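Local structure of cytoplasmic protein (Cryptococcus neoformans var. grubii serotype A, 7LPO) at residues A[49-54]-A[69-74]; A[103-108]-A[241-246]; A[111-116]-A[351-356]; A[160-165]-A[338-343]; A[223-228]-A[359-364]. The protein is a family 5 glycoside hydrolase, a sterylglucosidase that probably cleaves the beta-glucosidic bond of steryl glucosides. All coordinates share one frame; numbering follows the deposited sequence.

Contact 1: A[49-54]-A[69-74]; sequences HPNNQP and KGDFIN
Asn51 N donates a hydrogen bond to the carbonyl O of Asp71 at 2.8 Å, with an N-H...O angle of 161° and the donor almost in line with the C=O. The same carbonyl lies against the proline ring that precedes the donor, Pro50 CB standing 3.3 Å from Asp71 O.

The apolar part belongs to Phe72 and Pro50, whose side chains run side by side in the same direction. Pro50 N sits over one face of the phenyl ring, offset toward its rim, and Pro50 CD meets Phe72 CZ at 3.8 Å. Farther round, Phe72 CE2 lies 3.3 Å from His49 C.

Within the loops, a type II turn from Pro50 to Gln53 is closed by Gln53 N to Pro50 O; with CG of Asp71 anti to its own N (chi1 176°), the carboxylate OD1 receives a weak bond from Ile73 N. The contact brings the loop after strand 35-43 against the loop before helix 83-93, and Phe72 also rests on helix 105-109. A nearly straight backbone hydrogen bond beside a proline-phenylalanine pair thus joins the loops flanking helix 61-66, by main-chain polarity and by ring packing.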
# COMPACT_ATOMS: atom_id res chain seq x y z
N HIS A 49 -14.15 1.99 -1.22
CA HIS A 49 -15.35 2.62 -1.74
C HIS A 49 -16.57 2.05 -1.04
O HIS A 49 -16.54 0.91 -0.55
CB HIS A 49 -15.49 2.43 -3.27
CG HIS A 49 -15.42 1.01 -3.71
ND1 HIS A 49 -14.23 0.40 -4.06
CD2 HIS A 49 -16.38 0.07 -3.88
CE1 HIS A 49 -14.46 -0.86 -4.40
NE2 HIS A 49 -15.76 -1.08 -4.30
N PRO A 50 -17.66 2.82 -0.97
CA PRO A 50 -18.86 2.34 -0.28
C PRO A 50 -19.52 1.19 -1.03
O PRO A 50 -19.27 0.95 -2.21
CB PRO A 50 -19.78 3.57 -0.24
CG PRO A 50 -18.95 4.73 -0.70
CD PRO A 50 -17.84 4.16 -1.54
N ASN A 51 -20.41 0.51 -0.31
CA ASN A 51 -21.25 -0.53 -0.89
C ASN A 51 -21.92 -0.04 -2.16
O ASN A 51 -22.47 1.06 -2.22
CB ASN A 51 -22.31 -0.97 0.12
CG ASN A 51 -21.70 -1.68 1.33
OD1 ASN A 51 -21.75 -1.17 2.45
ND2 ASN A 51 -21.13 -2.84 1.10
N ASN A 52 -21.86 -0.87 -3.20
CA ASN A 52 -22.55 -0.68 -4.46
C ASN A 52 -22.06 0.52 -5.25
O ASN A 52 -22.72 0.92 -6.20
CB ASN A 52 -24.06 -0.55 -4.27
CG ASN A 52 -24.64 -1.65 -3.38
OD1 ASN A 52 -24.44 -2.84 -3.64
ND2 ASN A 52 -25.34 -1.25 -2.33
N GLN A 53 -20.91 1.11 -4.90
CA GLN A 53 -20.35 2.21 -5.69
C GLN A 53 -18.89 1.89 -6.05
O GLN A 53 -17.95 2.53 -5.59
CB GLN A 53 -20.46 3.54 -4.93
CG GLN A 53 -21.91 4.04 -4.79
CD GLN A 53 -22.51 4.61 -6.07
OE1 GLN A 53 -23.71 4.54 -6.28
NE2 GLN A 53 -21.67 5.17 -6.93
N PRO A 54 -18.69 0.88 -6.90
CA PRO A 54 -17.35 0.66 -7.46
C PRO A 54 -16.95 1.78 -8.42
O PRO A 54 -17.77 2.58 -8.87
CB PRO A 54 -17.49 -0.68 -8.19
CG PRO A 54 -18.95 -0.68 -8.64
CD PRO A 54 -19.71 -0.01 -7.48
N LYS A 69 -23.17 10.94 3.03
CA LYS A 69 -23.25 9.51 3.31
C LYS A 69 -21.95 8.81 2.96
O LYS A 69 -21.09 9.34 2.25
CB LYS A 69 -24.41 8.89 2.53
CG LYS A 69 -25.77 9.45 2.95
CD LYS A 69 -26.86 9.10 1.95
CE LYS A 69 -28.23 9.43 2.54
NZ LYS A 69 -29.31 9.30 1.51
N GLY A 70 -21.82 7.59 3.47
CA GLY A 70 -20.65 6.78 3.23
C GLY A 70 -20.87 5.42 3.84
O GLY A 70 -20.42 5.15 4.97
N ASP A 71 -21.58 4.55 3.13
CA ASP A 71 -21.93 3.24 3.65
C ASP A 71 -20.80 2.28 3.31
O ASP A 71 -20.76 1.68 2.23
CB ASP A 71 -23.26 2.76 3.09
CG ASP A 71 -23.59 1.37 3.55
OD1 ASP A 71 -23.14 0.99 4.65
OD2 ASP A 71 -24.29 0.65 2.82
N PHE A 72 -19.87 2.12 4.26
CA PHE A 72 -18.78 1.17 4.15
C PHE A 72 -18.99 -0.07 5.00
O PHE A 72 -18.13 -0.95 5.00
CB PHE A 72 -17.47 1.83 4.56
CG PHE A 72 -16.94 2.81 3.57
CD1 PHE A 72 -17.47 4.09 3.47
CD2 PHE A 72 -15.90 2.46 2.73
CE1 PHE A 72 -16.98 5.00 2.56
CE2 PHE A 72 -15.40 3.36 1.81
CZ PHE A 72 -15.93 4.63 1.73
N ILE A 73 -20.12 -0.17 5.71
CA ILE A 73 -20.30 -1.29 6.62
C ILE A 73 -20.23 -2.60 5.86
O ILE A 73 -20.75 -2.73 4.74
CB ILE A 73 -21.64 -1.18 7.37
CG1 ILE A 73 -21.66 0.06 8.26
CG2 ILE A 73 -21.89 -2.43 8.20
CD1 ILE A 73 -21.19 -0.18 9.67
N ASN A 74 -19.59 -3.59 6.48
CA ASN A 74 -19.45 -4.97 6.00
C ASN A 74 -18.41 -5.10 4.90
O ASN A 74 -18.34 -6.15 4.25
CB ASN A 74 -20.78 -5.54 5.53
CG ASN A 74 -21.61 -6.08 6.68
OD1 ASN A 74 -21.07 -6.58 7.68
ND2 ASN A 74 -22.93 -5.96 6.57

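Contact 2: A[103-108]-A[241-246]; sequences FTWESL and IDAVGE
Ala243 has the most surface buried here, and its single methyl does much of the work. It points at the first turn of helix 105-109, where CB meets the pyrrole side of the Trp105 indole, 3.7 Å from CD1 and 3.8 Å from NE1, at a slant to the ring. The indole gets there because Trp105 CG lies anti to the backbone N (chi1 -175°), which carries the ring out from the helix start; its NE1 is meanwhile bonded to Glu109.

Val244, next along the helix, meets Phe103 at about a right angle. Its two methyls divide the ring edge between them, CG2 lying 4.2 Å from Phe103 CE2 near the ring plane and CG1 approaching CZ. The contact is therefore made at the rim of the phenyl group.

Leu108 completes the trio with one branch: CD1 rests 3.6 Å from the backbone O of Ala243 and is farther from that residue's methyl. No hydrogen bond crosses the interface. The polar order is local, with Thr104 as N-cap, its OG1 accepting from Ser107 N at 3.2 Å, while Ser107 OG donates to Thr104 O.

In the fold, the end of strand 98-104 and the short helix after it press on helix 232-254. Helix 118-133 covers Phe103 and Leu108, helix 400-419 packs on Val244, and strand 137-143 lies beside Phe103.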
# COMPACT_ATOMS: atom_id res chain seq x y z
N PHE A 103 -8.43 1.17 5.91
CA PHE A 103 -9.58 2.04 6.15
C PHE A 103 -9.28 3.40 5.53
O PHE A 103 -8.12 3.76 5.32
CB PHE A 103 -9.91 2.18 7.65
CG PHE A 103 -8.88 2.94 8.42
CD1 PHE A 103 -7.76 2.29 8.92
CD2 PHE A 103 -9.02 4.29 8.65
CE1 PHE A 103 -6.80 2.98 9.63
CE2 PHE A 103 -8.07 4.99 9.37
CZ PHE A 103 -6.95 4.33 9.86
N THR A 104 -10.33 4.14 5.22
CA THR A 104 -10.15 5.45 4.60
C THR A 104 -10.68 6.55 5.51
O THR A 104 -11.61 6.34 6.30
CB THR A 104 -10.83 5.54 3.23
OG1 THR A 104 -12.25 5.40 3.39
CG2 THR A 104 -10.28 4.44 2.31
N TRP A 105 -10.05 7.71 5.39
CA TRP A 105 -10.56 8.92 6.02
C TRP A 105 -12.03 9.16 5.65
O TRP A 105 -12.83 9.56 6.51
CB TRP A 105 -9.68 10.08 5.58
CG TRP A 105 -9.95 11.41 6.18
CD1 TRP A 105 -10.79 11.69 7.22
CD2 TRP A 105 -9.37 12.64 5.78
NE1 TRP A 105 -10.75 13.03 7.48
CE2 TRP A 105 -9.89 13.64 6.60
CE3 TRP A 105 -8.43 13.00 4.80
CZ2 TRP A 105 -9.53 14.98 6.47
CZ3 TRP A 105 -8.08 14.33 4.66
CH2 TRP A 105 -8.63 15.30 5.50
N GLU A 106 -12.39 8.89 4.40
CA GLU A 106 -13.77 9.11 3.98
C GLU A 106 -14.73 8.29 4.82
O GLU A 106 -15.81 8.78 5.20
CB GLU A 106 -13.96 8.76 2.50
CG GLU A 106 -15.42 8.80 2.05
CD GLU A 106 -15.63 8.41 0.59
OE1 GLU A 106 -16.75 8.62 0.10
OE2 GLU A 106 -14.69 7.90 -0.07
N SER A 107 -14.39 7.03 5.09
CA SER A 107 -15.29 6.15 5.82
C SER A 107 -15.47 6.60 7.26
O SER A 107 -16.47 6.22 7.90
CB SER A 107 -14.79 4.70 5.76
OG SER A 107 -13.60 4.53 6.52
N LEU A 108 -14.56 7.42 7.78
CA LEU A 108 -14.64 7.90 9.15
C LEU A 108 -15.29 9.28 9.28
O LEU A 108 -15.83 9.58 10.35
CB LEU A 108 -13.24 7.98 9.78
CG LEU A 108 -12.46 6.69 9.98
CD1 LEU A 108 -11.04 7.02 10.49
CD2 LEU A 108 -13.15 5.74 10.93
N ILE A 241 -5.64 13.77 11.07
CA ILE A 241 -5.05 13.21 12.28
C ILE A 241 -6.11 13.02 13.36
O ILE A 241 -6.09 12.03 14.10
CB ILE A 241 -3.89 14.12 12.76
CG1 ILE A 241 -2.77 14.09 11.71
CG2 ILE A 241 -3.38 13.68 14.13
CD1 ILE A 241 -1.63 15.07 11.96
N ASP A 242 -7.07 13.95 13.45
CA ASP A 242 -8.17 13.78 14.40
C ASP A 242 -9.02 12.57 14.05
O ASP A 242 -9.46 11.84 14.94
CB ASP A 242 -9.05 15.04 14.43
CG ASP A 242 -8.46 16.16 15.27
OD1 ASP A 242 -7.34 15.99 15.80
OD2 ASP A 242 -9.13 17.22 15.38
N ALA A 243 -9.30 12.36 12.76
CA ALA A 243 -10.17 11.25 12.39
C ALA A 243 -9.51 9.92 12.70
O ALA A 243 -10.12 9.05 13.31
CB ALA A 243 -10.54 11.34 10.91
N VAL A 244 -8.25 9.74 12.27
CA VAL A 244 -7.52 8.53 12.64
C VAL A 244 -7.42 8.43 14.16
O VAL A 244 -7.62 7.36 14.74
CB VAL A 244 -6.13 8.50 11.98
CG1 VAL A 244 -5.36 7.23 12.40
CG2 VAL A 244 -6.27 8.58 10.47
N GLY A 245 -7.16 9.56 14.82
CA GLY A 245 -7.05 9.54 16.27
C GLY A 245 -8.32 9.09 16.95
O GLY A 245 -8.27 8.47 18.01
N GLU A 246 -9.47 9.38 16.36
CA GLU A 246 -10.74 8.95 16.95
C GLU A 246 -10.93 7.45 16.80
O GLU A 246 -11.51 6.80 17.68
CB GLU A 246 -11.90 9.70 16.30
CG GLU A 246 -12.03 11.14 16.74
CD GLU A 246 -12.56 11.27 18.15
OE1 GLU A 246 -13.42 10.47 18.56
OE2 GLU A 246 -12.10 12.19 18.86

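Contact 3: A[111-116]-A[351-356]; sequences AGPKEY and GKWGWT
Pro113 and Trp355 cross at about a right angle, the proline CG lying near the indole plane at the edge of its six-membered ring, 3.9 Å from CZ3. Trp355 holds that edge out with CG between its backbone N and carbonyl carbon (chi1 53°). The other flank of the proline meets Trp353 instead: Pro113 CD lies 3.8 Å from Trp353 O and also near Trp353 CB.

The second indole also offers an edge to the loop. Ala111 O lies in the plane of the Trp353 ring, 3.5 Å from CZ3, so a carbonyl oxygen faces the rim of the six-membered ring, where the C-H groups carry slight positive charge. Gly112 CA comes up obliquely to CE3 at 3.9 Å.

Residues 111-116 form the loop between helix 105-109 and helix 118-133, in the family 5 region of the chain, and here they meet the end of helix 350-353. The loop contains a type II beta turn from Gly112 to Glu115, closed by Glu115 N to Gly112 O at 2.9 Å, with Pro113 at the first of its two central positions and set toward the tryptophans. Helix 350-353 gives way at Gly354, whose positive phi turns the chain between the two indoles. Trp159 of helix 159-163 touches Pro113 and both indoles. Tyr116, at the end of the loop, rests instead on helix 232-254.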
# COMPACT_ATOMS: atom_id res chain seq x y z
N ALA A 111 -19.54 12.41 6.77
CA ALA A 111 -20.70 13.25 7.10
C ALA A 111 -20.36 14.73 7.16
O ALA A 111 -21.25 15.56 6.98
CB ALA A 111 -21.30 12.82 8.44
N GLY A 112 -19.11 15.09 7.42
CA GLY A 112 -18.70 16.47 7.51
C GLY A 112 -17.59 16.62 8.53
O GLY A 112 -17.30 15.69 9.29
N PRO A 113 -16.96 17.79 8.56
CA PRO A 113 -15.89 18.02 9.54
C PRO A 113 -16.32 17.70 10.97
O PRO A 113 -17.30 18.26 11.46
CB PRO A 113 -15.55 19.51 9.38
CG PRO A 113 -16.14 19.93 8.09
CD PRO A 113 -17.24 18.98 7.73
N LYS A 114 -15.59 16.80 11.63
CA LYS A 114 -15.82 16.40 13.01
C LYS A 114 -17.14 15.68 13.22
O LYS A 114 -17.58 15.53 14.37
CB LYS A 114 -15.71 17.60 13.95
CG LYS A 114 -14.26 18.02 14.18
CD LYS A 114 -14.14 19.38 14.83
CE LYS A 114 -12.69 19.82 14.86
NZ LYS A 114 -12.47 20.96 15.82
N GLU A 115 -17.77 15.21 12.15
CA GLU A 115 -18.93 14.32 12.21
C GLU A 115 -18.43 12.91 11.92
O GLU A 115 -18.41 12.46 10.78
CB GLU A 115 -19.99 14.74 11.20
CG GLU A 115 -20.85 15.92 11.63
CD GLU A 115 -21.99 16.18 10.64
OE1 GLU A 115 -21.79 16.97 9.68
OE2 GLU A 115 -23.09 15.60 10.82
N TYR A 116 -18.00 12.20 12.96
CA TYR A 116 -17.34 10.92 12.81
C TYR A 116 -18.35 9.78 12.77
O TYR A 116 -19.30 9.75 13.57
CB TYR A 116 -16.33 10.71 13.95
CG TYR A 116 -15.27 11.78 14.03
CD1 TYR A 116 -14.32 11.93 13.03
CD2 TYR A 116 -15.22 12.65 15.12
CE1 TYR A 116 -13.35 12.92 13.10
CE2 TYR A 116 -14.26 13.64 15.19
CZ TYR A 116 -13.33 13.76 14.18
OH TYR A 116 -12.38 14.75 14.26
N GLY A 351 -20.31 27.42 3.02
CA GLY A 351 -21.61 27.68 3.59
C GLY A 351 -22.35 26.42 3.99
O GLY A 351 -23.13 26.44 4.94
N LYS A 352 -22.13 25.32 3.27
CA LYS A 352 -22.83 24.08 3.53
C LYS A 352 -22.15 23.25 4.61
O LYS A 352 -22.80 22.80 5.56
CB LYS A 352 -22.93 23.27 2.24
CG LYS A 352 -23.20 21.79 2.46
CD LYS A 352 -23.59 21.11 1.14
CE LYS A 352 -23.61 19.60 1.30
NZ LYS A 352 -23.66 18.92 -0.03
N TRP A 353 -20.83 23.03 4.47
CA TRP A 353 -20.10 22.17 5.39
C TRP A 353 -19.70 22.87 6.68
O TRP A 353 -19.34 22.20 7.65
CB TRP A 353 -18.86 21.60 4.69
CG TRP A 353 -19.20 20.80 3.46
CD1 TRP A 353 -19.11 21.21 2.16
CD2 TRP A 353 -19.71 19.47 3.43
NE1 TRP A 353 -19.51 20.20 1.32
CE2 TRP A 353 -19.89 19.12 2.07
CE3 TRP A 353 -20.02 18.53 4.41
CZ2 TRP A 353 -20.36 17.87 1.68
CZ3 TRP A 353 -20.49 17.29 4.02
CH2 TRP A 353 -20.66 16.97 2.67
N GLY A 354 -19.73 24.20 6.71
CA GLY A 354 -19.65 24.92 7.97
C GLY A 354 -18.28 25.40 8.40
O GLY A 354 -17.94 25.31 9.59
N TRP A 355 -17.47 25.92 7.48
CA TRP A 355 -16.26 26.63 7.84
C TRP A 355 -16.34 28.05 7.30
O TRP A 355 -17.20 28.37 6.47
CB TRP A 355 -15.00 25.91 7.32
CG TRP A 355 -15.02 25.60 5.86
CD1 TRP A 355 -14.87 26.49 4.83
CD2 TRP A 355 -15.22 24.32 5.25
NE1 TRP A 355 -14.95 25.83 3.62
CE2 TRP A 355 -15.18 24.50 3.85
CE3 TRP A 355 -15.44 23.04 5.76
CZ2 TRP A 355 -15.33 23.44 2.96
CZ3 TRP A 355 -15.58 21.99 4.87
CH2 TRP A 355 -15.53 22.20 3.48
N THR A 356 -15.45 28.90 7.78
CA THR A 356 -15.32 30.27 7.30
C THR A 356 -14.02 30.40 6.51
O THR A 356 -12.94 30.13 7.04
CB THR A 356 -15.34 31.27 8.46
OG1 THR A 356 -16.53 31.09 9.23
CG2 THR A 356 -15.30 32.71 7.95

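Contact 4: A[160-165]-A[338-343]; sequences TLYACG and LWLSKE
With its CG anti to the carbonyl carbon (chi1 -73°), the Tyr162 ring swings from the last turn of its helix toward Leu340, whose own chi1 of -104° departs from the usual staggered values. The two side chains cross at about a right angle: Leu340 CD1 meets the ring in its plane, at the edge, 3.6 Å from Tyr162 CD1, and the other methyl, CD2, approaches CE1. The phenol oxygen is engaged elsewhere, by Glu66 and Arg348.

Gly165 provides the polar half. Its carbonyl O accepts from Leu340 N at 3.0 Å, with an N-H...O angle of 151°; the donor stands well above the carbonyl plane. The same oxygen is touched by Trp339, through a CA-H...O contact of 3.5 Å from CA and through the edge of the indole, CE3 lying 3.6 Å away near the ring plane. A water lies 2.8 Å from Gly165 O and reaches Leu340 O weakly, so several groups gather about one buried carbonyl.

Helix 159-163 ends in a Schellman motif at Gly165, which has positive phi and two bonds back into the last turn, one of them Gly165 N to Tyr162 O. On the other segment, Ser341 caps helix 342-348 through Asp344 N. Helix 206-221 packs on Cys164 and Trp339, helix 232-254 on Ala163 and Cys164, and Trp353 of helix 350-353 meets the Tyr162 ring.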
# COMPACT_ATOMS: atom_id res chain seq x y z
N THR A 160 -13.36 17.70 1.49
CA THR A 160 -12.02 18.27 1.45
C THR A 160 -11.76 19.00 0.13
O THR A 160 -11.03 19.99 0.10
CB THR A 160 -10.94 17.20 1.66
OG1 THR A 160 -11.02 16.19 0.64
CG2 THR A 160 -11.08 16.58 3.04
N LEU A 161 -12.36 18.53 -0.97
CA LEU A 161 -12.24 19.24 -2.24
C LEU A 161 -12.82 20.64 -2.14
O LEU A 161 -12.21 21.62 -2.58
CB LEU A 161 -12.95 18.46 -3.34
CG LEU A 161 -12.16 17.34 -4.02
CD1 LEU A 161 -11.93 16.23 -3.04
CD2 LEU A 161 -12.91 16.82 -5.24
N TYR A 162 -14.03 20.75 -1.58
CA TYR A 162 -14.64 22.07 -1.40
C TYR A 162 -13.79 22.93 -0.48
O TYR A 162 -13.61 24.13 -0.73
CB TYR A 162 -16.04 21.90 -0.84
CG TYR A 162 -17.03 21.40 -1.84
CD1 TYR A 162 -17.49 22.22 -2.86
CD2 TYR A 162 -17.51 20.11 -1.77
CE1 TYR A 162 -18.41 21.77 -3.77
CE2 TYR A 162 -18.43 19.65 -2.69
CZ TYR A 162 -18.88 20.49 -3.68
OH TYR A 162 -19.80 20.04 -4.59
N ALA A 163 -13.23 22.34 0.59
CA ALA A 163 -12.36 23.10 1.46
C ALA A 163 -11.18 23.69 0.70
O ALA A 163 -10.72 24.80 1.02
CB ALA A 163 -11.87 22.23 2.61
N CYS A 164 -10.70 22.99 -0.34
CA CYS A 164 -9.59 23.44 -1.17
C CYS A 164 -10.04 24.36 -2.31
O CYS A 164 -9.21 24.76 -3.13
CB CYS A 164 -8.85 22.24 -1.76
SG CYS A 164 -7.99 21.26 -0.48
N GLY A 165 -11.32 24.73 -2.35
CA GLY A 165 -11.80 25.66 -3.36
C GLY A 165 -11.96 25.06 -4.73
O GLY A 165 -11.89 25.79 -5.72
N LEU A 338 -11.76 24.97 -12.94
CA LEU A 338 -11.70 24.02 -11.84
C LEU A 338 -12.18 24.64 -10.53
O LEU A 338 -12.66 23.93 -9.64
CB LEU A 338 -10.26 23.51 -11.67
CG LEU A 338 -10.00 22.65 -10.44
CD1 LEU A 338 -10.74 21.32 -10.59
CD2 LEU A 338 -8.51 22.40 -10.22
N TRP A 339 -12.07 25.94 -10.40
CA TRP A 339 -12.18 26.61 -9.11
C TRP A 339 -13.62 26.97 -8.79
O TRP A 339 -14.33 27.53 -9.63
CB TRP A 339 -11.30 27.85 -9.11
CG TRP A 339 -9.94 27.53 -9.62
CD1 TRP A 339 -9.43 27.81 -10.85
CD2 TRP A 339 -8.91 26.82 -8.91
NE1 TRP A 339 -8.14 27.34 -10.94
CE2 TRP A 339 -7.81 26.72 -9.77
CE3 TRP A 339 -8.83 26.26 -7.63
CZ2 TRP A 339 -6.63 26.08 -9.40
CZ3 TRP A 339 -7.65 25.62 -7.26
CH2 TRP A 339 -6.57 25.53 -8.14
N LEU A 340 -14.04 26.59 -7.59
CA LEU A 340 -15.33 26.99 -7.05
C LEU A 340 -15.54 28.49 -7.17
O LEU A 340 -14.71 29.28 -6.71
CB LEU A 340 -15.39 26.59 -5.58
CG LEU A 340 -16.17 25.39 -5.07
CD1 LEU A 340 -16.30 25.56 -3.54
CD2 LEU A 340 -17.51 25.24 -5.71
N SER A 341 -16.67 28.89 -7.75
CA SER A 341 -17.11 30.27 -7.61
C SER A 341 -17.55 30.56 -6.17
O SER A 341 -17.84 29.65 -5.38
CB SER A 341 -18.26 30.57 -8.57
OG SER A 341 -19.49 30.12 -8.02
N LYS A 342 -17.57 31.84 -5.83
CA LYS A 342 -17.98 32.22 -4.48
C LYS A 342 -19.40 31.77 -4.19
O LYS A 342 -19.69 31.23 -3.12
CB LYS A 342 -17.88 33.72 -4.29
CG LYS A 342 -16.48 34.22 -4.34
CD LYS A 342 -16.49 35.71 -4.58
CE LYS A 342 -15.79 36.04 -5.89
NZ LYS A 342 -16.69 35.86 -7.08
N GLU A 343 -20.31 32.04 -5.13
CA GLU A 343 -21.70 31.64 -4.94
C GLU A 343 -21.79 30.14 -4.71
O GLU A 343 -22.56 29.69 -3.85
CB GLU A 343 -22.52 32.06 -6.15
CG GLU A 343 -22.80 33.56 -6.16
CD GLU A 343 -22.91 34.13 -7.56
OE1 GLU A 343 -22.45 35.28 -7.77
OE2 GLU A 343 -23.47 33.44 -8.44
O HOH W 1 -11.43 28.60 -5.80

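Contact 5: A[223-228]-A[359-364]; sequences PKCIID and KEWALG
Cys225 covers one face of the Trp361 indole with both CB and SG. Cys225 CB sits 3.5 Å from the centroid of the Trp361 six-membered ring, 7° off the normal, as a CH-pi contact, while Cys225 SG stands 3.8 Å from the centroid of the five-membered ring, a sulfur-aromatic contact over the same face. Trp361 brings the indole beneath the cysteine with CG anti to its backbone N (chi1 -165°).

The rim of the ring is occupied too. Ile226 O approaches CE3 of Trp361 at 3.3 Å near the ring plane, and Ile227 CB lies 3.9 Å from CZ3. Arg357 adds a cation-pi contact to the indole.

Toward the surface, Lys224 CB packs 3.7 Å from the backbone O of Glu360, and its extended chain carries NZ away to the carbonyl of His370. One water joins the backbones, donating to Lys224 O and accepting from Glu360 N, each at 3.0 Å.

Both residues sit at the centre of inverse gamma turns, consistent with the tight bends that bring the sulfur over the indole face. The arrangement is a cysteine sulfur-aromatic contact joining the start of the small 226-227/230-231 hairpin to the loop before helix 367-370.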
# COMPACT_ATOMS: atom_id res chain seq x y z
N PRO A 223 0.15 30.83 1.51
CA PRO A 223 -0.10 31.50 2.81
C PRO A 223 -1.43 32.22 2.90
O PRO A 223 -1.94 32.44 4.01
CB PRO A 223 1.08 32.48 2.93
CG PRO A 223 1.61 32.64 1.50
CD PRO A 223 1.39 31.31 0.86
N LYS A 224 -2.01 32.62 1.78
CA LYS A 224 -3.28 33.32 1.80
C LYS A 224 -4.47 32.40 2.04
O LYS A 224 -5.59 32.89 2.24
CB LYS A 224 -3.50 34.06 0.48
CG LYS A 224 -2.50 35.14 0.21
CD LYS A 224 -2.65 35.68 -1.20
CE LYS A 224 -1.39 36.43 -1.61
NZ LYS A 224 -1.65 37.39 -2.71
N CYS A 225 -4.27 31.08 2.02
CA CYS A 225 -5.38 30.13 2.06
C CYS A 225 -5.74 29.84 3.51
O CYS A 225 -5.34 28.84 4.11
CB CYS A 225 -5.03 28.86 1.29
SG CYS A 225 -4.88 29.17 -0.50
N ILE A 226 -6.54 30.75 4.07
CA ILE A 226 -6.97 30.71 5.46
C ILE A 226 -8.39 30.17 5.54
O ILE A 226 -9.27 30.58 4.77
CB ILE A 226 -6.89 32.12 6.10
CG1 ILE A 226 -5.44 32.59 6.19
CG2 ILE A 226 -7.56 32.11 7.47
CD1 ILE A 226 -4.51 31.62 6.87
N ILE A 227 -8.62 29.26 6.48
CA ILE A 227 -9.92 28.61 6.63
C ILE A 227 -10.11 28.27 8.10
O ILE A 227 -9.25 27.63 8.72
CB ILE A 227 -9.99 27.37 5.71
CG1 ILE A 227 -11.26 26.57 5.95
CG2 ILE A 227 -8.75 26.49 5.90
CD1 ILE A 227 -11.52 25.56 4.85
N ASP A 228 -11.21 28.73 8.69
CA ASP A 228 -11.42 28.62 10.14
C ASP A 228 -10.24 29.22 10.91
O ASP A 228 -9.81 28.70 11.94
CB ASP A 228 -11.66 27.17 10.57
CG ASP A 228 -13.11 26.76 10.41
OD1 ASP A 228 -13.94 27.62 10.05
OD2 ASP A 228 -13.42 25.56 10.63
N LYS A 359 -10.63 36.10 3.70
CA LYS A 359 -10.93 37.02 2.61
C LYS A 359 -9.82 37.11 1.58
O LYS A 359 -10.08 37.54 0.45
CB LYS A 359 -11.23 38.42 3.16
CG LYS A 359 -12.62 38.60 3.79
CD LYS A 359 -13.79 38.20 2.88
CE LYS A 359 -13.57 38.58 1.41
NZ LYS A 359 -14.82 38.45 0.59
N GLU A 360 -8.60 36.72 1.90
CA GLU A 360 -7.56 36.72 0.88
C GLU A 360 -7.51 35.42 0.07
O GLU A 360 -6.71 35.32 -0.87
CB GLU A 360 -6.19 37.00 1.52
CG GLU A 360 -6.02 38.46 2.00
CD GLU A 360 -6.63 39.50 1.04
OE1 GLU A 360 -7.78 39.94 1.30
OE2 GLU A 360 -5.97 39.86 0.04
N TRP A 361 -8.37 34.45 0.38
CA TRP A 361 -8.46 33.22 -0.40
C TRP A 361 -9.39 33.49 -1.58
O TRP A 361 -10.60 33.28 -1.49
CB TRP A 361 -9.00 32.07 0.44
CG TRP A 361 -8.79 30.72 -0.19
CD1 TRP A 361 -8.70 30.43 -1.53
CD2 TRP A 361 -8.64 29.47 0.50
NE1 TRP A 361 -8.51 29.08 -1.71
CE2 TRP A 361 -8.47 28.47 -0.49
CE3 TRP A 361 -8.64 29.11 1.85
CZ2 TRP A 361 -8.30 27.14 -0.17
CZ3 TRP A 361 -8.47 27.78 2.17
CH2 TRP A 361 -8.29 26.81 1.17
N ALA A 362 -8.81 33.95 -2.68
CA ALA A 362 -9.61 34.24 -3.86
C ALA A 362 -10.26 32.96 -4.38
O ALA A 362 -9.62 31.91 -4.45
CB ALA A 362 -8.75 34.88 -4.95
N LEU A 363 -11.54 33.05 -4.71
CA LEU A 363 -12.29 31.93 -5.25
C LEU A 363 -12.59 32.16 -6.72
O LEU A 363 -12.55 33.29 -7.22
CB LEU A 363 -13.59 31.73 -4.47
CG LEU A 363 -13.40 31.22 -3.03
CD1 LEU A 363 -14.71 31.34 -2.25
CD2 LEU A 363 -12.89 29.80 -3.04
N GLY A 364 -12.86 31.07 -7.43
CA GLY A 364 -13.23 31.16 -8.82
C GLY A 364 -12.11 31.55 -9.75
O GLY A 364 -12.37 31.86 -10.91
O HOH W 2 -7.30 34.76 3.81

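In the fold
Contacts 2 to 5 lie progressively farther from contact 1, with centres about 15 to 33 Å away, and contact 1 closes in the chain before the others open. Contact 2 joins strand 98-104 and helix 105-109 to helix 232-254, in the part of the chain that carries the parallel strands expected of a family 5 TIM barrel; Phe72 links it to contact 1. Contact 3 touches contact 2 through Tyr116 and contact 5 through Thr356 and Asp228, the latter centres about 17 Å apart. Contact 4 is nested within the chain loop closed by contact 3, about 11 Å from contact 5 between centres. Contacts 3, 4 and 5 all draw on residues 338-364, so this part of the chain meets earlier parts repeatedly.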